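Local coordinates for protein 4-hydroxy-3-methylbut-2-enyl diphosphate reductase (Aquifex aeolicus, PDB 3DNF) that catalyses the last step of the non-mevalonate isoprenoid pathway, reducing (E)-4-hydroxy-3-methylbut-2-enyl diphosphate to isopentenyl and dimethylallyl diphosphate with an iron-sulfur cluster, at residues V34-P39 with L53-S58; P44-R49 with P267-E272; D67-R72 with K87-I92; A105-T110 with R135-K140; I161-T166 with N190-A195. One frame throughout, in Å; residues are numbered along the deposited sequence.

Interaction 1 (V34-P39 with L53-S58)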
# COMPACT_ATOMS: atom_id res chain seq x y z
N VAL B 34 29.66 34.64 0.46
CA VAL B 34 28.63 33.62 0.08
C VAL B 34 29.02 32.20 0.49
O VAL B 34 30.06 31.65 0.06
CB VAL B 34 28.31 33.67 -1.46
CG1 VAL B 34 27.24 32.58 -1.80
CG2 VAL B 34 27.84 35.10 -1.89
N TYR B 35 28.11 31.58 1.25
CA TYR B 35 28.32 30.19 1.72
C TYR B 35 27.12 29.36 1.29
O TYR B 35 25.99 29.84 1.25
CB TYR B 35 28.33 30.13 3.23
CG TYR B 35 29.50 30.79 3.89
CD1 TYR B 35 30.62 30.07 4.22
CD2 TYR B 35 29.43 32.14 4.25
CE1 TYR B 35 31.70 30.67 4.88
CE2 TYR B 35 30.48 32.74 4.89
CZ TYR B 35 31.61 32.02 5.21
OH TYR B 35 32.67 32.59 5.87
N THR B 36 27.42 28.08 1.02
CA THR B 36 26.39 27.06 0.99
C THR B 36 26.46 26.45 2.38
O THR B 36 27.51 26.46 3.06
CB THR B 36 26.64 25.97 -0.15
OG1 THR B 36 27.91 25.33 0.02
CG2 THR B 36 26.52 26.61 -1.56
N LEU B 37 25.31 26.01 2.85
CA LEU B 37 25.27 25.39 4.16
C LEU B 37 25.70 23.93 4.03
O LEU B 37 24.86 23.05 3.75
CB LEU B 37 23.85 25.48 4.72
CG LEU B 37 23.37 26.81 5.25
CD1 LEU B 37 21.89 26.66 5.67
CD2 LEU B 37 24.24 27.22 6.45
N GLY B 38 26.99 23.71 4.22
CA GLY B 38 27.67 22.44 3.91
C GLY B 38 27.99 22.43 2.41
O GLY B 38 27.51 23.30 1.67
N PRO B 39 28.75 21.44 1.95
CA PRO B 39 29.07 21.35 0.51
C PRO B 39 27.80 21.11 -0.30
O PRO B 39 26.94 20.32 0.09
CB PRO B 39 30.00 20.14 0.44
CG PRO B 39 29.59 19.31 1.59
CD PRO B 39 29.32 20.30 2.68
N LEU B 53 34.78 30.40 -7.56
CA LEU B 53 33.88 31.53 -7.89
C LEU B 53 33.54 32.45 -6.73
O LEU B 53 33.00 33.56 -6.94
CB LEU B 53 32.54 31.01 -8.44
CG LEU B 53 32.45 30.33 -9.78
CD1 LEU B 53 31.01 29.87 -10.03
CD2 LEU B 53 32.94 31.26 -10.91
N GLY B 54 33.79 31.99 -5.51
CA GLY B 54 33.40 32.70 -4.29
C GLY B 54 32.19 32.11 -3.52
O GLY B 54 31.61 32.78 -2.66
N VAL B 55 31.79 30.91 -3.88
CA VAL B 55 30.73 30.18 -3.16
C VAL B 55 31.37 29.11 -2.28
O VAL B 55 31.84 28.10 -2.76
CB VAL B 55 29.68 29.61 -4.17
CG1 VAL B 55 28.66 28.75 -3.41
CG2 VAL B 55 29.00 30.74 -4.97
N PHE B 56 31.42 29.37 -0.97
CA PHE B 56 32.20 28.56 -0.04
C PHE B 56 31.33 27.60 0.71
O PHE B 56 30.27 27.96 1.16
CB PHE B 56 32.92 29.46 0.97
CG PHE B 56 33.90 30.44 0.33
CD1 PHE B 56 35.21 30.05 0.12
CD2 PHE B 56 33.49 31.70 -0.11
CE1 PHE B 56 36.13 30.90 -0.47
CE2 PHE B 56 34.41 32.57 -0.70
CZ PHE B 56 35.74 32.16 -0.87
N PRO B 57 31.80 26.35 0.85
CA PRO B 57 31.10 25.35 1.62
C PRO B 57 31.32 25.63 3.11
O PRO B 57 32.45 25.55 3.60
CB PRO B 57 31.79 24.06 1.21
CG PRO B 57 33.14 24.45 0.82
CD PRO B 57 33.04 25.83 0.24
N SER B 58 30.25 25.96 3.82
CA SER B 58 30.40 26.21 5.26
C SER B 58 30.90 24.98 6.03
O SER B 58 30.56 23.86 5.67
CB SER B 58 29.16 26.83 5.86
OG SER B 58 28.13 25.88 6.03
O HOH W 1 31.79 35.25 -1.45

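Interaction 2 (P44-R49 with P267-E272)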
# COMPACT_ATOMS: atom_id res chain seq x y z
N PRO B 44 33.81 16.70 -4.84
CA PRO B 44 34.91 17.60 -4.51
C PRO B 44 35.28 18.58 -5.63
O PRO B 44 35.58 19.73 -5.33
CB PRO B 44 36.08 16.64 -4.23
CG PRO B 44 35.41 15.43 -3.72
CD PRO B 44 34.19 15.29 -4.58
N GLN B 45 35.26 18.14 -6.89
CA GLN B 45 35.64 19.02 -8.01
C GLN B 45 34.59 20.11 -8.21
O GLN B 45 34.91 21.28 -8.46
CB GLN B 45 35.79 18.23 -9.30
CG GLN B 45 37.05 17.41 -9.43
CD GLN B 45 37.26 16.95 -10.85
OE1 GLN B 45 38.06 17.52 -11.60
NE2 GLN B 45 36.51 15.93 -11.26
N GLU B 46 33.32 19.75 -8.10
CA GLU B 46 32.26 20.75 -8.22
C GLU B 46 32.28 21.78 -7.06
O GLU B 46 32.16 23.00 -7.28
CB GLU B 46 30.89 20.09 -8.38
CG GLU B 46 29.68 21.09 -8.49
CD GLU B 46 29.62 21.87 -9.81
OE1 GLU B 46 30.64 21.97 -10.50
OE2 GLU B 46 28.54 22.38 -10.13
N VAL B 47 32.41 21.28 -5.83
CA VAL B 47 32.58 22.18 -4.68
C VAL B 47 33.79 23.09 -4.87
O VAL B 47 33.71 24.30 -4.61
CB VAL B 47 32.64 21.35 -3.36
CG1 VAL B 47 32.99 22.20 -2.14
CG2 VAL B 47 31.35 20.64 -3.18
N ASN B 48 34.89 22.54 -5.40
CA ASN B 48 36.07 23.35 -5.68
C ASN B 48 35.79 24.44 -6.74
O ASN B 48 36.25 25.58 -6.59
CB ASN B 48 37.24 22.50 -6.17
CG ASN B 48 38.47 23.31 -6.38
OD1 ASN B 48 39.13 23.69 -5.42
ND2 ASN B 48 38.83 23.56 -7.65
N ARG B 49 35.06 24.06 -7.79
CA ARG B 49 34.74 25.01 -8.88
C ARG B 49 33.97 26.18 -8.27
O ARG B 49 34.29 27.35 -8.51
CB ARG B 49 33.85 24.37 -9.95
CG ARG B 49 33.50 25.32 -11.10
CD ARG B 49 32.50 24.67 -12.08
NE ARG B 49 31.18 24.49 -11.47
CZ ARG B 49 30.28 25.47 -11.30
NH1 ARG B 49 30.56 26.69 -11.75
NH2 ARG B 49 29.13 25.20 -10.72
N PRO B 267 28.53 17.19 -12.62
CA PRO B 267 28.16 18.43 -13.27
C PRO B 267 28.41 18.31 -14.78
O PRO B 267 29.21 17.48 -15.23
CB PRO B 267 29.12 19.45 -12.65
CG PRO B 267 30.31 18.66 -12.26
CD PRO B 267 29.78 17.33 -11.86
N ASP B 268 27.71 19.15 -15.53
CA ASP B 268 27.83 19.16 -16.99
C ASP B 268 29.22 19.46 -17.52
O ASP B 268 29.56 19.04 -18.62
CB ASP B 268 26.85 20.17 -17.57
CG ASP B 268 25.41 19.70 -17.50
OD1 ASP B 268 25.18 18.49 -17.25
OD2 ASP B 268 24.51 20.54 -17.72
N TRP B 269 30.02 20.21 -16.76
CA TRP B 269 31.36 20.53 -17.25
C TRP B 269 32.28 19.32 -17.26
O TRP B 269 33.21 19.25 -18.08
CB TRP B 269 32.00 21.70 -16.48
CG TRP B 269 32.29 21.45 -15.05
CD1 TRP B 269 31.47 21.72 -14.00
CD2 TRP B 269 33.50 20.92 -14.49
NE1 TRP B 269 32.07 21.39 -12.83
CE2 TRP B 269 33.32 20.89 -13.09
CE3 TRP B 269 34.72 20.47 -15.03
CZ2 TRP B 269 34.31 20.43 -12.22
CZ3 TRP B 269 35.69 20.00 -14.16
CH2 TRP B 269 35.49 19.99 -12.77
N ILE B 270 32.02 18.37 -16.36
CA ILE B 270 32.77 17.10 -16.38
C ILE B 270 32.33 16.24 -17.58
O ILE B 270 33.18 15.68 -18.26
CB ILE B 270 32.69 16.33 -15.03
CG1 ILE B 270 33.54 17.05 -13.98
CG2 ILE B 270 33.17 14.86 -15.19
CD1 ILE B 270 33.28 16.65 -12.52
N ILE B 271 31.03 16.16 -17.83
CA ILE B 271 30.51 15.46 -19.01
C ILE B 271 31.08 16.02 -20.33
O ILE B 271 31.39 15.26 -21.25
CB ILE B 271 28.96 15.46 -19.06
CG1 ILE B 271 28.36 14.88 -17.77
CG2 ILE B 271 28.43 14.69 -20.29
CD1 ILE B 271 26.84 15.10 -17.64
N GLU B 272 31.23 17.34 -20.40
CA GLU B 272 31.85 17.97 -21.58
C GLU B 272 33.33 17.67 -21.70
O GLU B 272 33.84 17.50 -22.81
CB GLU B 272 31.61 19.49 -21.58
CG GLU B 272 30.13 19.90 -21.67
CD GLU B 272 29.41 19.27 -22.86
OE1 GLU B 272 29.95 19.33 -23.98
OE2 GLU B 272 28.30 18.71 -22.67

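Interaction 3 (D67-R72 with K87-I92)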
# COMPACT_ATOMS: atom_id res chain seq x y z
N ASP B 67 26.46 38.12 5.80
CA ASP B 67 26.85 37.06 4.86
C ASP B 67 25.62 36.36 4.23
O ASP B 67 24.51 36.46 4.73
CB ASP B 67 27.79 36.00 5.48
CG ASP B 67 29.20 36.53 5.78
OD1 ASP B 67 29.60 37.62 5.25
OD2 ASP B 67 29.91 35.86 6.55
N THR B 68 25.84 35.67 3.12
CA THR B 68 24.73 34.96 2.44
C THR B 68 24.91 33.48 2.75
O THR B 68 26.02 32.96 2.73
CB THR B 68 24.80 35.15 0.90
OG1 THR B 68 24.49 36.51 0.60
CG2 THR B 68 23.76 34.23 0.17
N VAL B 69 23.82 32.82 3.14
CA VAL B 69 23.88 31.35 3.26
C VAL B 69 22.81 30.73 2.38
O VAL B 69 21.68 31.20 2.29
CB VAL B 69 23.74 30.84 4.73
CG1 VAL B 69 24.99 31.19 5.56
CG2 VAL B 69 22.49 31.41 5.31
N ILE B 70 23.23 29.68 1.66
CA ILE B 70 22.36 28.94 0.73
C ILE B 70 21.94 27.59 1.29
O ILE B 70 22.78 26.69 1.58
CB ILE B 70 23.01 28.79 -0.67
CG1 ILE B 70 23.37 30.20 -1.22
CG2 ILE B 70 22.08 28.03 -1.64
CD1 ILE B 70 24.61 30.20 -2.08
N ILE B 71 20.63 27.45 1.49
CA ILE B 71 20.07 26.15 1.99
C ILE B 71 20.17 25.13 0.85
O ILE B 71 19.76 25.45 -0.26
CB ILE B 71 18.62 26.32 2.42
CG1 ILE B 71 18.53 27.36 3.58
CG2 ILE B 71 17.96 24.92 2.79
CD1 ILE B 71 17.12 27.63 4.09
N ARG B 72 20.68 23.93 1.13
CA ARG B 72 20.88 22.95 0.07
C ARG B 72 19.55 22.35 -0.38
O ARG B 72 18.50 22.55 0.27
CB ARG B 72 21.85 21.85 0.51
CG ARG B 72 23.26 22.37 0.90
CD ARG B 72 24.21 21.23 1.11
NE ARG B 72 23.84 20.35 2.23
CZ ARG B 72 24.69 19.53 2.85
NH1 ARG B 72 25.97 19.51 2.51
NH2 ARG B 72 24.27 18.76 3.85
N LYS B 87 20.09 35.65 12.75
CA LYS B 87 21.52 35.97 12.88
C LYS B 87 21.93 37.07 11.88
O LYS B 87 23.09 37.51 11.82
CB LYS B 87 22.36 34.69 12.68
CG LYS B 87 23.81 34.87 13.06
CD LYS B 87 24.64 33.68 12.68
CE LYS B 87 26.09 33.89 13.11
NZ LYS B 87 26.90 32.65 12.87
N GLY B 88 20.96 37.50 11.08
CA GLY B 88 21.16 38.64 10.18
C GLY B 88 21.82 38.20 8.89
O GLY B 88 22.52 38.98 8.24
N LEU B 89 21.60 36.95 8.51
CA LEU B 89 22.15 36.42 7.29
C LEU B 89 21.16 36.60 6.14
O LEU B 89 19.94 36.50 6.36
CB LEU B 89 22.48 34.95 7.51
CG LEU B 89 23.45 34.56 8.62
CD1 LEU B 89 23.40 33.04 8.86
CD2 LEU B 89 24.85 35.03 8.27
N LYS B 90 21.67 36.86 4.93
CA LYS B 90 20.83 36.73 3.74
C LYS B 90 20.67 35.24 3.39
O LYS B 90 21.66 34.59 3.01
CB LYS B 90 21.43 37.51 2.57
CG LYS B 90 20.69 37.31 1.25
CD LYS B 90 21.29 38.16 0.12
CE LYS B 90 20.81 39.62 0.29
NZ LYS B 90 21.23 40.49 -0.85
N VAL B 91 19.45 34.74 3.53
CA VAL B 91 19.18 33.31 3.42
C VAL B 91 18.55 33.09 2.06
O VAL B 91 17.47 33.63 1.75
CB VAL B 91 18.27 32.78 4.56
CG1 VAL B 91 17.97 31.27 4.31
CG2 VAL B 91 18.96 33.01 5.94
N ILE B 92 19.26 32.33 1.24
CA ILE B 92 18.75 31.87 -0.05
C ILE B 92 18.25 30.43 0.07
O ILE B 92 19.02 29.52 0.34
CB ILE B 92 19.82 31.92 -1.15
CG1 ILE B 92 20.64 33.25 -1.10
CG2 ILE B 92 19.23 31.59 -2.54
CD1 ILE B 92 20.26 34.32 -2.05

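Interaction 4 (A105-T110 with R135-K140)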
# COMPACT_ATOMS: atom_id res chain seq x y z
N ALA B 105 3.10 18.16 2.12
CA ALA B 105 2.28 16.95 2.21
C ALA B 105 2.14 16.53 3.67
O ALA B 105 1.05 16.10 4.11
CB ALA B 105 2.89 15.82 1.43
N VAL B 106 3.23 16.63 4.44
CA VAL B 106 3.09 16.18 5.86
C VAL B 106 2.17 17.12 6.61
O VAL B 106 1.36 16.69 7.49
CB VAL B 106 4.43 15.92 6.59
CG1 VAL B 106 5.25 14.80 5.90
CG2 VAL B 106 5.23 17.23 6.78
N CYS B 107 2.20 18.38 6.24
CA CYS B 107 1.29 19.32 6.89
C CYS B 107 -0.18 19.15 6.48
O CYS B 107 -1.07 19.27 7.31
CB CYS B 107 1.76 20.76 6.72
SG CYS B 107 3.39 21.04 7.53
N GLN B 108 -0.41 18.91 5.20
CA GLN B 108 -1.73 18.60 4.68
C GLN B 108 -2.30 17.37 5.38
O GLN B 108 -3.44 17.43 5.84
CB GLN B 108 -1.70 18.42 3.17
CG GLN B 108 -3.06 18.05 2.58
CD GLN B 108 -2.94 17.45 1.20
OE1 GLN B 108 -1.92 17.62 0.53
NE2 GLN B 108 -3.96 16.74 0.78
N LEU B 109 -1.51 16.28 5.46
CA LEU B 109 -1.95 15.08 6.12
C LEU B 109 -2.29 15.32 7.60
O LEU B 109 -3.28 14.76 8.12
CB LEU B 109 -0.89 13.97 5.95
CG LEU B 109 -0.75 13.34 4.54
CD1 LEU B 109 0.47 12.41 4.53
CD2 LEU B 109 -2.00 12.56 4.09
N THR B 110 -1.51 16.15 8.26
CA THR B 110 -1.78 16.53 9.65
C THR B 110 -3.13 17.27 9.79
O THR B 110 -3.96 16.93 10.65
CB THR B 110 -0.59 17.39 10.18
OG1 THR B 110 0.59 16.57 10.24
CG2 THR B 110 -0.93 18.00 11.56
N ARG B 135 6.69 18.67 12.79
CA ARG B 135 6.63 19.19 14.15
C ARG B 135 6.03 20.61 14.16
O ARG B 135 5.19 20.93 15.02
CB ARG B 135 8.03 19.15 14.79
CG ARG B 135 8.18 19.95 16.11
CD ARG B 135 9.55 19.77 16.77
NE ARG B 135 10.63 20.09 15.85
CZ ARG B 135 11.48 19.21 15.30
NH1 ARG B 135 11.40 17.91 15.61
NH2 ARG B 135 12.42 19.65 14.45
N ALA B 136 6.43 21.42 13.18
CA ALA B 136 5.97 22.82 13.08
C ALA B 136 4.46 22.96 12.90
O ALA B 136 3.83 23.91 13.38
CB ALA B 136 6.72 23.54 11.96
N CYS B 137 3.88 22.01 12.19
CA CYS B 137 2.44 22.07 11.95
C CYS B 137 1.66 21.24 12.96
O CYS B 137 0.48 20.93 12.76
CB CYS B 137 2.11 21.66 10.53
SG CYS B 137 2.36 19.93 10.27
N ASN B 138 2.31 20.94 14.08
CA ASN B 138 1.69 20.19 15.21
C ASN B 138 1.23 18.78 14.83
O ASN B 138 0.27 18.22 15.38
CB ASN B 138 0.55 20.98 15.82
CG ASN B 138 1.00 22.31 16.30
OD1 ASN B 138 2.07 22.44 16.91
ND2 ASN B 138 0.22 23.34 15.98
N GLY B 139 1.95 18.22 13.88
CA GLY B 139 1.71 16.88 13.41
C GLY B 139 2.46 15.84 14.22
O GLY B 139 3.35 16.16 14.97
N LYS B 140 2.05 14.58 14.07
CA LYS B 140 2.74 13.50 14.74
C LYS B 140 3.02 12.39 13.75
O LYS B 140 2.25 12.13 12.81
CB LYS B 140 1.95 13.02 15.96
CG LYS B 140 0.59 12.47 15.64
CD LYS B 140 -0.22 12.21 16.93
CE LYS B 140 -1.53 11.52 16.55
NZ LYS B 140 -2.54 11.45 17.65
O HOH W 2 0.05 14.42 12.00

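Interaction 5 (I161-T166 with N190-A195). With F3S (Fe3-s4 cluster), chain E.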
# COMPACT_ATOMS: atom_id res chain seq x y z
N ILE B 161 0.88 8.44 4.46
CA ILE B 161 2.18 7.97 4.11
C ILE B 161 2.79 8.84 3.02
O ILE B 161 2.15 9.05 1.98
CB ILE B 161 2.16 6.47 3.68
CG1 ILE B 161 1.51 5.66 4.80
CG2 ILE B 161 3.56 5.92 3.35
CD1 ILE B 161 1.23 4.21 4.43
N VAL B 162 4.01 9.32 3.31
CA VAL B 162 4.80 10.04 2.30
C VAL B 162 6.20 9.39 2.17
O VAL B 162 6.54 8.45 2.91
CB VAL B 162 4.92 11.55 2.61
CG1 VAL B 162 3.53 12.18 2.57
CG2 VAL B 162 5.64 11.79 3.91
N ALA B 163 6.99 9.86 1.20
CA ALA B 163 8.31 9.28 0.94
C ALA B 163 9.39 10.34 0.90
O ALA B 163 9.17 11.49 0.46
CB ALA B 163 8.32 8.51 -0.39
N GLN B 164 10.55 9.97 1.40
CA GLN B 164 11.76 10.71 1.09
C GLN B 164 11.87 10.70 -0.45
O GLN B 164 11.54 9.71 -1.10
CB GLN B 164 12.94 10.02 1.73
CG GLN B 164 14.28 10.76 1.59
CD GLN B 164 15.45 9.93 2.06
OE1 GLN B 164 15.26 8.83 2.59
NE2 GLN B 164 16.67 10.44 1.89
N THR B 165 12.25 11.84 -1.05
CA THR B 165 12.24 11.97 -2.53
C THR B 165 13.02 10.87 -3.26
O THR B 165 12.65 10.44 -4.37
CB THR B 165 12.74 13.34 -3.01
OG1 THR B 165 14.10 13.57 -2.59
CG2 THR B 165 11.79 14.50 -2.50
N THR B 166 14.12 10.44 -2.64
CA THR B 166 15.00 9.39 -3.19
C THR B 166 14.69 7.98 -2.69
O THR B 166 15.46 7.06 -2.96
CB THR B 166 16.47 9.72 -2.88
OG1 THR B 166 16.60 9.90 -1.46
CG2 THR B 166 16.86 11.00 -3.57
N ASN B 190 2.30 10.09 -2.90
CA ASN B 190 3.56 9.58 -3.43
C ASN B 190 4.49 10.73 -3.82
O ASN B 190 4.36 11.32 -4.88
CB ASN B 190 3.36 8.65 -4.62
CG ASN B 190 4.67 8.00 -5.09
OD1 ASN B 190 5.78 8.50 -4.82
ND2 ASN B 190 4.56 6.92 -5.80
N THR B 191 5.45 11.00 -2.94
CA THR B 191 6.38 12.11 -3.16
C THR B 191 7.77 11.66 -3.68
O THR B 191 8.75 12.43 -3.64
CB THR B 191 6.56 12.86 -1.85
OG1 THR B 191 6.85 11.93 -0.82
CG2 THR B 191 5.31 13.69 -1.49
N ILE B 192 7.86 10.41 -4.16
CA ILE B 192 9.10 9.90 -4.79
C ILE B 192 9.38 10.67 -6.07
O ILE B 192 8.52 10.77 -6.93
CB ILE B 192 9.02 8.38 -5.08
CG1 ILE B 192 8.87 7.62 -3.75
CG2 ILE B 192 10.25 7.90 -5.87
CD1 ILE B 192 8.80 6.08 -3.90
N CYS B 193 10.60 11.17 -6.19
CA CYS B 193 10.98 11.93 -7.38
C CYS B 193 11.42 10.96 -8.47
O CYS B 193 12.16 10.00 -8.18
CB CYS B 193 12.11 12.91 -7.01
SG CYS B 193 12.78 13.72 -8.45
N ASN B 194 11.00 11.20 -9.71
CA ASN B 194 11.35 10.28 -10.81
C ASN B 194 12.75 10.49 -11.42
O ASN B 194 13.12 9.77 -12.36
CB ASN B 194 10.29 10.28 -11.93
CG ASN B 194 10.12 11.65 -12.61
OD1 ASN B 194 10.87 12.61 -12.35
ND2 ASN B 194 9.12 11.74 -13.48
N ALA B 195 13.52 11.45 -10.90
CA ALA B 195 14.84 11.80 -11.50
C ALA B 195 15.75 10.58 -11.67
O ALA B 195 16.43 10.45 -12.71
CB ALA B 195 15.56 12.86 -10.71
FE1 F3S E . 14.50 14.92 -7.40
FE3 F3S E . 14.79 17.40 -6.35
FE4 F3S E . 16.63 16.07 -7.30
S1 F3S E . 13.71 15.63 -5.41
S2 F3S E . 16.55 13.91 -7.45
S3 F3S E . 15.02 16.83 -8.54
S4 F3S E . 17.01 17.59 -5.78
O HOH W 3 14.02 8.96 -6.40

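Interaction 1 (V34-P39 with L53-S58)
Tyr35 and Phe56 are bridge partners in two short parallel strands, 34-36 and 55-57, whose axes approach to 4.4 Å and diverge by 42°. Backbone bonds alternate: Phe56 N gives to Val34 O, Thr36 N to Phe56 O, and Ser58 N to Thr36 O. At the entry to strand 55-57, where Gly54 closes the preceding helix in a Schellman motif, a water joins Val34 N to Gly54 O. Tyr35 and Phe56 share one face of the sheet, but their rings do not stack; Tyr35 CD1 lies 4.0 Å from Phe56 CB, and the edge of the Phe56 ring meets Val34 O in plane. On the other face Thr36 CG2 sits 3.5 Å from Val55 CG1, the side chains crossing at about a right angle. Thr36 OG1 stands between its own N and carbonyl carbon (chi1 58°) and donates to Gly38 O at 2.6 Å across the turn beyond the strand. Ser58 OG meets the same turn, accepting from Gly38 N at 3.0 Å. With helix 44-53, whose Val47 touches Pro39 and Pro57, the strands form a beta-alpha-beta unit; 55-57 is outermost in this chain's sheet, and 34-36 pairs on its other side with 68-71.

Interaction 2 (P44-R49 with P267-E272)
Glu46 and Trp269 tie two lobes of the trilobal alpha/beta fold together: helix 44-53 packs against the start of helix 268-281, which Pro267 precedes at the N-cap position. The axes stay 11.3 Å apart and cross at 114°, a separation spanned by long side chains. The tight part centres on the Glu46 carboxylate, whose OE1 takes a hydrogen bond from Trp269 NE1 at 2.8 Å, nearly along its C-O axis and 3° out of the indole plane. Arg49, one helical turn on, grips the same carboxylate side-on in a salt bridge, with NE on OE1 and NH2 on OE2; NH2 also pairs with Glu24. Pro267 CB presses on Glu46 OE1 at 3.6 Å. Were Glu46 an alanine, Trp269 NE1 and Arg49 NE would probably lose their shared acceptor, leaving the indole held only by packing. The outer side is looser and nearer solvent. Gln45 crosses the indole obliquely, CB 3.9 Å from Trp269 CH2, its amide steeply inclined to the ring and NE2 in van der Waals contact with Ile270 CD1. Trp269 NE1 and Arg49 NE approach Glu46 OE1 from opposite faces of the carboxylate, the latter 40° out of its plane.

Interaction 3 (D67-R72 with K87-I92)
Thr68 and Ile92 meet methyl to methylene, Thr68 CG2 lying 3.5 Å from Ile92 CG1, on the face that Lys90 and Ile70 share. Thr68 holds CG2 anti to its own N, with OG1 on the other branch (chi1 -69°), and this division sorts its contacts: the methyl turns to Ile92, while the hydroxyl runs beside the Lys90 chain, 3.6 Å from CD, and bonds to Ser30. Lys90 is extended as far as CD and then bends (chi3 -77°), which carries NZ off to Glu29 O. Ile70 and Ile92 lie side by side pointing the same way, Ile70 CG1 3.9 Å from Ile92 CB. The opposite face is made by Val69, Ile71, Leu89 and Val91. Here Ile71 CD1, at the end of an extended chain (chi2 179°), is laid 3.7 Å from Val91 CG1, and Leu84 of helix 78-86 covers Leu89 and Val91. Beneath the side chains, the peptides bond in parallel register: Lys90 N to Asp67 O, Val69 N to Lys90 O, Ile92 N to Val69 O and Ile71 N to Ile92 O. The Asp67 carboxylate accepts from the backbone N-H groups of Lys33 and Lys64. Strand 68-71, helix 78-86 and strand 90-93 thus form a beta-alpha-beta crossover, with strand 90-93 outermost in this chain's parallel sheet.

Interaction 4 (A105-T110 with R135-K140)
Cys107 and Cys137 bring sulfur to sulfur between helix 97-111 and the end of helix 125-136. A disulfide joining them is seen in the crystal, but Cys137 was modelled in two conformers, and in the one described here Cys107 SG and Cys137 SG are 3.1 Å apart, an uncertain distance too long for that bond, which may belong to the other. The remaining van der Waals contact is made by Thr110, with CG2 3.5 Å from Cys137 O and OG1 3.4 Å from Gly139 CA. Gly139 offers room for this, since a CB there would collide with the Thr110 hydroxyl. The motif on this side is a Schellman ending of helix 125-136: Asn138 has positive phi, its N bonds to Arg135 O, and Gly139 N reaches back to Leu134 O. Among the polar contacts, Thr110 OG1 donates to Val106 O, one turn back, at 2.9 Å, while Thr110 N reaches the same oxygen from the opposite face of its plane. A water donates to Thr110 OG1 at 2.8 Å and accepts from Lys140 N. Putting a valine in place of Thr110 would probably cost this water its anchor on helix 97-111 and Val106 O its hydroxyl donor.

Interaction 5 (I161-T166 with N190-A195)
Thr191 and Ala163 are joined through a hydroxyl that its torsion tucks over the threonine's own backbone (chi1 49°); from there Thr191 OG1 donates to Ala163 O at 2.7 Å, in the carbonyl plane and on a lone pair. Cys193 holds SG anti to N (chi1 173°), which extends the thiolate away from the backbone to bind iron FE1 of the Fe3-S4 cluster at 2.3 Å from SG. The Thr165 hydroxyl (chi1 61°) bonds to Glu126, the predicted proton donor, while Thr165 CB stands 3.5 Å from cluster sulfur S1.

The backbone locks these groups in place. Cys193 N gives a nearly straight bond of 2.8 Å to Thr165 O, meeting it on a lone pair, and a water donates both to that oxygen and to Cys193 O. Cys193 SG also accepts from Ala195 N, a capping bond at the start of the next helix that probably helps stabilise negative charge on the sulfur, and Ala195 CB touches cluster sulfur S2. Behind the cluster ligand, Asn190 OD1 takes the N-H of Ile192 in an Asx turn, and Ile192 CG1 packs 3.5 Å from Ala163 CB.

Segment 161-166 takes in the C-terminal end of strand 158-163 and the turn beyond it, while 190-195 is the loop after the neighbouring parallel strand 185-189 and leads into helix 195-206. Strand 158-163 also pairs with strand 115-119, and Phe172 of helix 169-182 covers Ala163 and Ile192. Val102 and Val99 of helix 97-111 pack on Thr191 and Thr165, respectively, while Asn190 reaches Ala180 of the second subunit.

In the fold
Interactions 1 and 3 belong to one four-stranded parallel sheet, their centres about 10 Å apart; strands 34-36 and 68-71 adjoin within it, and Arg72 NH1 probably bonds to Pro39 O at 2.7 Å. Interaction 2 joins this lobe, through helix 44-53, to the lobe containing helix 268-281, and Val47 carries it onto the prolines of interaction 1. Interactions 4 and 5 share the third lobe, their centres about 17 Å apart, with Val106 CG1 3.6 Å from Val162 CG2. The iron-sulfur cluster lies among the lobes: interaction 5 supplies a ligand directly, whereas the side chains of Ile71 and Glu46 remain about 11 and 13 Å from it.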